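Local coordinates for protein alpha-L-rhamnosidase (Aspergillus terreus, PDB 6GSZ) that probably hydrolyses terminal non-reducing alpha-L-rhamnose residues in alpha-L-rhamnosides, and is glycosylated and binds calcium, at residues I200-S210 and R220-S231. Residues are numbered along the deposited sequence; the frame is centred on the assembly and turned at random.
Sequences IGVTVGEGWYS and RNIYGDTLGLLS. With MAN (alpha-D-mannopyranose), chain B.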
loop_
_atom_site.group_PDB
_atom_site.type_symbol
_atom_site.label_atom_id
_atom_site.label_comp_id
_atom_site.label_asym_id
_atom_site.label_seq_id
_atom_site.Cartn_x
_atom_site.Cartn_y
_atom_site.Cartn_z
ATOM N N ILE A 200 30.342 -6.057 -12.301
ATOM C CA ILE A 200 29.065 -5.998 -11.572
ATOM C C ILE A 200 29.309 -6.610 -10.203
ATOM O O ILE A 200 29.967 -7.675 -10.090
ATOM C CB ILE A 200 27.920 -6.667 -12.344
ATOM C CG1 ILE A 200 26.631 -6.614 -11.537
ATOM C CG2 ILE A 200 28.237 -8.087 -12.736
ATOM C CD1 ILE A 200 25.378 -6.815 -12.366
ATOM N N GLY A 201 28.823 -5.929 -9.168
ATOM C CA GLY A 201 28.823 -6.453 -7.813
ATOM C C GLY A 201 27.415 -6.375 -7.237
ATOM O O GLY A 201 26.705 -5.373 -7.442
ATOM N N VAL A 202 26.979 -7.410 -6.529
ATOM C CA VAL A 202 25.642 -7.414 -5.941
ATOM C C VAL A 202 25.768 -7.890 -4.492
ATOM O O VAL A 202 26.427 -8.933 -4.222
ATOM C CB VAL A 202 24.663 -8.340 -6.690
ATOM C CG1 VAL A 202 23.251 -8.158 -6.119
ATOM C CG2 VAL A 202 24.658 -8.060 -8.191
ATOM N N THR A 203 25.180 -7.165 -3.559
ATOM C CA THR A 203 25.077 -7.612 -2.199
ATOM C C THR A 203 23.696 -8.185 -1.966
ATOM O O THR A 203 22.696 -7.536 -2.359
ATOM C CB THR A 203 25.341 -6.503 -1.184
ATOM O OG1 THR A 203 26.607 -5.892 -1.441
ATOM C CG2 THR A 203 25.313 -7.042 0.234
ATOM N N VAL A 204 23.602 -9.370 -1.376
ATOM C CA VAL A 204 22.364 -10.043 -1.064
ATOM C C VAL A 204 22.226 -10.204 0.436
ATOM O O VAL A 204 23.126 -10.708 1.069
ATOM C CB VAL A 204 22.205 -11.392 -1.772
ATOM C CG1 VAL A 204 20.926 -12.132 -1.367
ATOM C CG2 VAL A 204 22.263 -11.209 -3.278
ATOM N N GLY A 205 21.087 -9.794 0.976
ATOM C CA GLY A 205 20.670 -9.971 2.359
ATOM C C GLY A 205 19.458 -10.871 2.493
ATOM O O GLY A 205 18.856 -11.232 1.481
ATOM N N GLU A 206 19.119 -11.261 3.740
ATOM C CA GLU A 206 18.133 -12.341 3.924
ATOM C C GLU A 206 16.693 -11.857 3.648
ATOM O O GLU A 206 15.872 -12.658 3.227
ATOM C CB GLU A 206 18.281 -12.940 5.323
ATOM C CG GLU A 206 17.938 -12.001 6.445
ATOM C CD GLU A 206 18.119 -12.532 7.839
ATOM O OE1 GLU A 206 18.868 -13.534 8.000
ATOM O OE2 GLU A 206 17.554 -11.894 8.792
ATOM N N GLY A 207 16.373 -10.618 4.008
ATOM C CA GLY A 207 15.011 -10.136 3.868
ATOM C C GLY A 207 13.995 -11.060 4.510
ATOM O O GLY A 207 14.144 -11.557 5.630
ATOM N N TRP A 208 12.843 -11.127 3.841
ATOM C CA TRP A 208 11.749 -11.999 4.192
ATOM C C TRP A 208 11.983 -13.446 3.757
ATOM O O TRP A 208 11.374 -14.370 4.301
ATOM C CB TRP A 208 10.452 -11.466 3.538
ATOM C CG TRP A 208 10.030 -10.094 3.966
ATOM C CD1 TRP A 208 9.280 -9.775 5.061
ATOM C CD2 TRP A 208 10.324 -8.846 3.311
ATOM N NE1 TRP A 208 9.054 -8.422 5.112
ATOM C CE2 TRP A 208 9.654 -7.834 4.033
ATOM C CE3 TRP A 208 11.001 -8.495 2.137
ATOM C CZ2 TRP A 208 9.702 -6.500 3.654
ATOM C CZ3 TRP A 208 11.017 -7.171 1.743
ATOM C CH2 TRP A 208 10.357 -6.188 2.486
ATOM N N TYR A 209 12.789 -13.634 2.687
ATOM C CA TYR A 209 12.972 -14.972 2.088
ATOM C C TYR A 209 13.526 -15.976 3.124
ATOM O O TYR A 209 13.057 -17.111 3.240
ATOM C CB TYR A 209 13.882 -14.862 0.847
ATOM C CG TYR A 209 13.783 -16.046 -0.083
ATOM C CD1 TYR A 209 14.562 -17.185 0.110
ATOM C CD2 TYR A 209 12.873 -16.043 -1.119
ATOM C CE1 TYR A 209 14.424 -18.289 -0.716
ATOM C CE2 TYR A 209 12.758 -17.121 -1.964
ATOM C CZ TYR A 209 13.528 -18.240 -1.769
ATOM O OH TYR A 209 13.366 -19.328 -2.579
ATOM N N SER A 210 14.533 -15.537 3.871
ATOM C CA SER A 210 15.173 -16.382 4.889
ATOM C C SER A 210 15.284 -15.729 6.272
ATOM O O SER A 210 15.777 -16.408 7.179
ATOM C CB SER A 210 16.498 -16.946 4.439
ATOM O OG SER A 210 17.413 -15.908 4.158
ATOM N N ARG A 220 12.700 -18.458 11.020
ATOM C CA ARG A 220 13.577 -18.062 9.952
ATOM C C ARG A 220 13.610 -19.146 8.872
ATOM O O ARG A 220 13.033 -20.241 9.025
ATOM C CB ARG A 220 14.965 -17.666 10.433
ATOM C CG ARG A 220 15.752 -18.804 11.037
ATOM C CD ARG A 220 17.219 -18.443 11.360
ATOM N NE ARG A 220 17.326 -17.640 12.581
ATOM C CZ ARG A 220 17.339 -16.318 12.643
ATOM N NH1 ARG A 220 17.387 -15.579 11.540
ATOM N NH2 ARG A 220 17.253 -15.722 13.811
ATOM N N ASN A 221 14.298 -18.827 7.762
ATOM C CA ASN A 221 14.475 -19.782 6.654
ATOM C C ASN A 221 13.132 -20.284 6.129
ATOM O O ASN A 221 12.979 -21.471 5.795
ATOM C CB ASN A 221 15.394 -20.942 7.066
ATOM C CG ASN A 221 16.757 -20.449 7.469
ATOM O OD1 ASN A 221 17.303 -19.579 6.794
ATOM N ND2 ASN A 221 17.323 -21.036 8.530
ATOM N N ILE A 222 12.161 -19.355 5.999
ATOM C CA ILE A 222 10.801 -19.778 5.682
ATOM C C ILE A 222 10.724 -20.309 4.232
ATOM O O ILE A 222 10.067 -21.342 3.952
ATOM C CB ILE A 222 9.796 -18.629 5.920
ATOM C CG1 ILE A 222 9.714 -18.327 7.425
ATOM C CG2 ILE A 222 8.422 -18.973 5.375
ATOM C CD1 ILE A 222 8.947 -17.066 7.781
ATOM N N TYR A 223 11.354 -19.580 3.310
ATOM C CA TYR A 223 11.276 -19.894 1.882
ATOM C C TYR A 223 12.498 -20.668 1.380
ATOM O O TYR A 223 12.450 -21.359 0.357
ATOM C CB TYR A 223 11.084 -18.626 1.053
ATOM C CG TYR A 223 9.797 -17.929 1.385
ATOM C CD1 TYR A 223 8.614 -18.290 0.750
ATOM C CD2 TYR A 223 9.733 -16.937 2.351
ATOM C CE1 TYR A 223 7.419 -17.653 1.040
ATOM C CE2 TYR A 223 8.529 -16.309 2.656
ATOM C CZ TYR A 223 7.369 -16.668 2.000
ATOM O OH TYR A 223 6.198 -15.985 2.267
ATOM N N GLY A 224 13.599 -20.589 2.132
ATOM C CA GLY A 224 14.896 -21.206 1.832
ATOM C C GLY A 224 15.826 -20.819 2.945
ATOM O O GLY A 224 15.514 -20.001 3.774
ATOM N N ASP A 225 17.013 -21.442 2.954
ATOM C CA ASP A 225 17.961 -21.207 4.044
ATOM C C ASP A 225 19.267 -20.633 3.535
ATOM O O ASP A 225 20.227 -20.559 4.337
ATOM C CB ASP A 225 18.232 -22.482 4.841
ATOM C CG ASP A 225 18.951 -23.588 4.108
ATOM O OD1 ASP A 225 19.260 -23.440 2.919
ATOM O OD2 ASP A 225 19.276 -24.568 4.800
ATOM N N THR A 226 19.358 -20.269 2.256
ATOM C CA THR A 226 20.623 -19.883 1.611
ATOM C C THR A 226 20.419 -18.607 0.768
ATOM O O THR A 226 19.478 -18.522 -0.027
ATOM C CB THR A 226 21.185 -21.034 0.772
ATOM O OG1 THR A 226 21.372 -22.169 1.619
ATOM C CG2 THR A 226 22.522 -20.664 0.149
ATOM N N LEU A 227 21.249 -17.565 0.973
ATOM C CA LEU A 227 21.156 -16.366 0.154
ATOM C C LEU A 227 21.509 -16.694 -1.300
ATOM O O LEU A 227 22.462 -17.395 -1.570
ATOM C CB LEU A 227 22.111 -15.291 0.664
ATOM C CG LEU A 227 21.902 -14.854 2.102
ATOM C CD1 LEU A 227 22.872 -13.762 2.510
ATOM C CD2 LEU A 227 20.503 -14.413 2.344
ATOM N N GLY A 228 20.696 -16.203 -2.239
ATOM C CA GLY A 228 20.867 -16.487 -3.641
ATOM C C GLY A 228 20.652 -15.279 -4.535
ATOM O O GLY A 228 19.891 -14.380 -4.174
ATOM N N LEU A 229 21.293 -15.296 -5.702
ATOM C CA LEU A 229 21.222 -14.191 -6.675
ATOM C C LEU A 229 20.877 -14.787 -8.048
ATOM O O LEU A 229 21.476 -15.762 -8.487
ATOM C CB LEU A 229 22.607 -13.534 -6.777
ATOM C CG LEU A 229 22.769 -12.492 -7.881
ATOM C CD1 LEU A 229 21.856 -11.303 -7.659
ATOM C CD2 LEU A 229 24.206 -12.078 -8.029
ATOM N N LEU A 230 19.922 -14.163 -8.750
ATOM C CA LEU A 230 19.693 -14.443 -10.170
ATOM C C LEU A 230 19.870 -13.128 -10.926
ATOM O O LEU A 230 19.170 -12.139 -10.607
ATOM C CB LEU A 230 18.270 -14.974 -10.359
ATOM C CG LEU A 230 17.872 -15.271 -11.821
ATOM C CD1 LEU A 230 18.734 -16.409 -12.402
ATOM C CD2 LEU A 230 16.388 -15.603 -11.922
ATOM N N SER A 231 20.679 -13.130 -11.989
ATOM C CA SER A 231 21.030 -11.892 -12.698
ATOM C C SER A 231 21.274 -12.220 -14.176
ATOM O O SER A 231 21.967 -13.182 -14.461
ATOM C CB SER A 231 22.241 -11.254 -12.039
ATOM O OG SER A 231 22.615 -10.009 -12.625
HETATM C C1 MAN B . 11.277 -25.972 10.476
HETATM C C2 MAN B . 11.506 -24.991 11.620
HETATM C C3 MAN B . 10.946 -23.615 11.276
HETATM C C4 MAN B . 11.490 -23.158 9.904
HETATM C C5 MAN B . 11.169 -24.222 8.840
HETATM C C6 MAN B . 11.624 -23.721 7.461
HETATM O O2 MAN B . 12.903 -24.898 11.896
HETATM O O3 MAN B . 11.268 -22.720 12.318
HETATM O O4 MAN B . 10.876 -21.969 9.405
HETATM O O5 MAN B . 11.774 -25.469 9.232
HETATM O O6 MAN B . 13.030 -23.644 7.599
HETATM O O HOH W 1 17.772 -15.872 8.979
HETATM O O HOH W 2 16.844 -12.869 11.110
HETATM O O HOH W 3 12.245 -16.451 6.213
HETATM O O HOH W 4 14.146 -21.758 -1.815
HETATM O O HOH W 5 17.720 -16.453 1.361
#
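Gly224 N is buried against Tyr209, 3.8 Å from ring atom CE1, yet it has no hydrogen-bond partner in the model; the glycine backbone here is almost fully extended. Tyr223 CB also sits over the centre of one face of the Tyr209 ring, 3.6 Å from its centroid, a CH-pi contact, although the two rings themselves are inclined at 36°. A chi1 of -161° swings the Tyr209 ring so that this face receives Tyr223 CB, and water 4 links its OH to Tyr223 O.

Alongside, the backbones meet directly. Tyr223 N reaches Tyr209 O at 3.0 Å almost in line with the C=O bond, whereas Asn221 N donates to Ser210 O at 2.9 Å from above the carbonyl plane.

Glu206 OE1 and Arg220 NH1 stay 4.3 Å apart, joined by water. Water 1 accepts from NH1 and donates to both OE1 and Ser210 O; water 2 joins NH1 to Glu206 OE2. OE1 is also bonded by His129 N and Thr128 OG1.

At the strand ends, Leu227 spreads CD1 onto Val204 O and CD2 onto Glu206 CA, the latter at 3.5 Å. Farther along, Val202 CG1 meets Leu229 CD1 at 3.8 Å and Val204 CG2 approaches Leu229 CB, with Phe134 and Ile151 packing beside them, between strands 196-205 and 228-237 of two sheets packed face to face as a beta-sandwich.

At the outer end, a glycan mannose donates O4 to Arg220 O and O6 to Asn221 O. Since water relays hydrogen bonds from Arg220 NH1 to both carboxylate oxygens and to Ser210 O, the opposite charges are probably coupled through solvent, while Gly224 N is left without a partner.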